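Local atomic coordinates of type II secretion ATPase XpsE (Xanthomonas campestris, PDB entry 2D27), a protein that belongs to the type II secretion ATPases, here represented by its N-terminal domain, which includes an MshEN-type region. Residues D103-L108 with P129-V134. Numbering follows the deposited sequence.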
loop_
_atom_site.group_PDB
_atom_site.type_symbol
_atom_site.label_atom_id
_atom_site.label_comp_id
_atom_site.label_asym_id
_atom_site.label_seq_id
_atom_site.Cartn_x
_atom_site.Cartn_y
_atom_site.Cartn_z
ATOM N N ASP A 103 -12.814 -11.988 9.402
ATOM C CA ASP A 103 -13.187 -13.398 9.558
ATOM C C ASP A 103 -12.932 -14.009 8.204
ATOM O O ASP A 103 -12.007 -14.823 8.062
ATOM C CB ASP A 103 -14.661 -13.450 9.956
ATOM C CG ASP A 103 -15.230 -12.052 10.163
ATOM O OD1 ASP A 103 -15.419 -11.653 11.338
ATOM O OD2 ASP A 103 -15.430 -11.259 9.199
ATOM N N GLY A 104 -13.702 -13.563 7.209
ATOM C CA GLY A 104 -13.257 -13.620 5.827
ATOM C C GLY A 104 -12.180 -12.560 5.492
ATOM O O GLY A 104 -11.348 -12.776 4.580
ATOM N N ARG A 105 -12.177 -11.443 6.231
ATOM C CA ARG A 105 -11.303 -10.276 5.958
ATOM C C ARG A 105 -9.862 -10.313 6.446
ATOM O O ARG A 105 -9.577 -10.498 7.629
ATOM C CB ARG A 105 -11.866 -9.012 6.635
ATOM C CG ARG A 105 -13.116 -8.499 6.119
ATOM C CD ARG A 105 -12.981 -7.187 5.390
ATOM N NE ARG A 105 -14.135 -6.379 5.728
ATOM C CZ ARG A 105 -14.372 -5.142 5.311
ATOM N NH1 ARG A 105 -13.553 -4.480 4.501
ATOM N NH2 ARG A 105 -15.489 -4.589 5.710
ATOM N N LEU A 106 -8.976 -9.951 5.546
ATOM C CA LEU A 106 -7.587 -9.704 5.871
ATOM C C LEU A 106 -7.323 -8.311 6.505
ATOM O O LEU A 106 -7.504 -7.284 5.857
ATOM C CB LEU A 106 -6.807 -9.851 4.596
ATOM C CG LEU A 106 -5.325 -9.925 4.789
ATOM C CD1 LEU A 106 -4.950 -11.189 5.644
ATOM C CD2 LEU A 106 -4.690 -9.903 3.455
ATOM N N ASP A 107 -6.930 -8.293 7.774
ATOM C CA ASP A 107 -6.327 -7.109 8.418
ATOM C C ASP A 107 -4.971 -6.711 7.862
ATOM O O ASP A 107 -4.012 -7.502 7.938
ATOM C CB ASP A 107 -6.169 -7.308 9.891
ATOM C CG ASP A 107 -7.497 -7.562 10.558
ATOM O OD1 ASP A 107 -8.431 -6.707 10.433
ATOM O OD2 ASP A 107 -7.688 -8.609 11.193
ATOM N N LEU A 108 -4.902 -5.490 7.295
ATOM C CA LEU A 108 -3.657 -5.007 6.682
ATOM C C LEU A 108 -3.216 -3.798 7.468
ATOM O O LEU A 108 -3.981 -2.831 7.616
ATOM C CB LEU A 108 -3.871 -4.587 5.229
ATOM C CG LEU A 108 -2.653 -4.338 4.416
ATOM C CD1 LEU A 108 -1.823 -5.662 4.197
ATOM C CD2 LEU A 108 -3.025 -3.681 3.113
ATOM N N PRO A 129 -10.870 -9.640 0.838
ATOM C CA PRO A 129 -11.271 -8.265 1.148
ATOM C C PRO A 129 -10.426 -7.799 2.338
ATOM O O PRO A 129 -10.040 -8.633 3.196
ATOM C CB PRO A 129 -12.724 -8.393 1.581
ATOM C CG PRO A 129 -12.805 -9.751 2.214
ATOM C CD PRO A 129 -11.784 -10.614 1.452
ATOM N N LEU A 130 -10.167 -6.502 2.408
ATOM C CA LEU A 130 -9.214 -5.998 3.376
ATOM C C LEU A 130 -9.892 -5.163 4.438
ATOM O O LEU A 130 -10.924 -4.521 4.230
ATOM C CB LEU A 130 -8.196 -5.208 2.632
ATOM C CG LEU A 130 -7.398 -5.894 1.522
ATOM C CD1 LEU A 130 -6.370 -4.928 1.018
ATOM C CD2 LEU A 130 -6.701 -7.172 1.885
ATOM N N LEU A 131 -9.321 -5.185 5.609
ATOM C CA LEU A 131 -9.613 -4.224 6.626
ATOM C C LEU A 131 -8.281 -3.461 6.935
ATOM O O LEU A 131 -7.285 -4.062 7.221
ATOM C CB LEU A 131 -10.105 -4.910 7.857
ATOM C CG LEU A 131 -11.509 -4.755 8.426
ATOM C CD1 LEU A 131 -11.399 -5.043 9.943
ATOM C CD2 LEU A 131 -12.310 -3.462 8.168
ATOM N N LEU A 132 -8.306 -2.143 6.886
ATOM C CA LEU A 132 -7.064 -1.324 6.896
ATOM C C LEU A 132 -6.785 -0.802 8.283
ATOM O O LEU A 132 -7.673 -0.297 8.965
ATOM C CB LEU A 132 -7.229 -0.153 5.969
ATOM C CG LEU A 132 -6.711 -0.222 4.522
ATOM C CD1 LEU A 132 -6.496 -1.485 3.857
ATOM C CD2 LEU A 132 -7.403 0.735 3.638
ATOM N N HIS A 133 -5.566 -1.010 8.738
ATOM C CA HIS A 133 -5.135 -0.388 10.019
ATOM C C HIS A 133 -3.848 0.417 9.736
ATOM O O HIS A 133 -2.929 -0.074 9.088
ATOM C CB HIS A 133 -4.948 -1.432 11.130
ATOM C CG HIS A 133 -6.059 -2.466 11.198
ATOM N ND1 HIS A 133 -7.256 -2.239 11.830
ATOM C CD2 HIS A 133 -6.120 -3.745 10.758
ATOM C CE1 HIS A 133 -8.045 -3.295 11.707
ATOM N NE2 HIS A 133 -7.374 -4.228 11.074
ATOM N N VAL A 134 -3.880 1.677 10.109
ATOM C CA VAL A 134 -2.712 2.540 9.972
ATOM C C VAL A 134 -1.617 2.268 11.056
ATOM O O VAL A 134 -1.935 2.130 12.236
ATOM C CB VAL A 134 -3.143 4.018 10.038
ATOM C CG1 VAL A 134 -1.997 4.945 9.655
ATOM C CG2 VAL A 134 -4.359 4.237 9.055
#
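His-133 reaches across to Asp-107, and its NE2 donates to Asp-107 OD1 at 2.8 Å. The bond is almost straight, 176° at the hydrogen. The carboxylate oxygen lies in the ring plane, but the ring nitrogen meets it from above the carboxylate plane. The two planes are 47° apart. OD1 also takes a salt bridge from Arg-102, which probably favours the charged carboxylate. Leu-131 CD1 packs beside Asp-107 OD1 at 3.4 Å.

Arg-105 folds over the outer strand at its start. Its chain is bent at chi2 and chi3. Arg-105 NH1 donates a bent hydrogen bond to Leu-130 O at 2.6 Å, from a position tilted out of the carbonyl plane. Leu-131 CD2 sits over the centre of one face of the Arg-105 guanidinium, 3.9 Å above it. Pro-129 packs against the Arg-105 CD methylene.

On the other side of the sheet, Leu-106, Leu-108, Leu-130 and Leu-132 point the same way. Leu-130 is forked between two neighbours: its CD2 lies 3.7 Å from Leu-106 CD2, and its CD1 touches Leu-108 CD2. Helix 116-126 covers this leucine face through Ile-119, Val-122, Arg-123 and Thr-126.

Parallel backbone pairing holds both faces in register. Leu-106 N donates to Pro-129 O and Leu-106 O accepts from Leu-131 N; Leu-108 N then donates to Leu-131 O and Leu-108 O accepts from His-133 N. Strand 106-110, helix 116-126 and strand 130-134 thus form a beta-alpha-beta unit within the MshEN region.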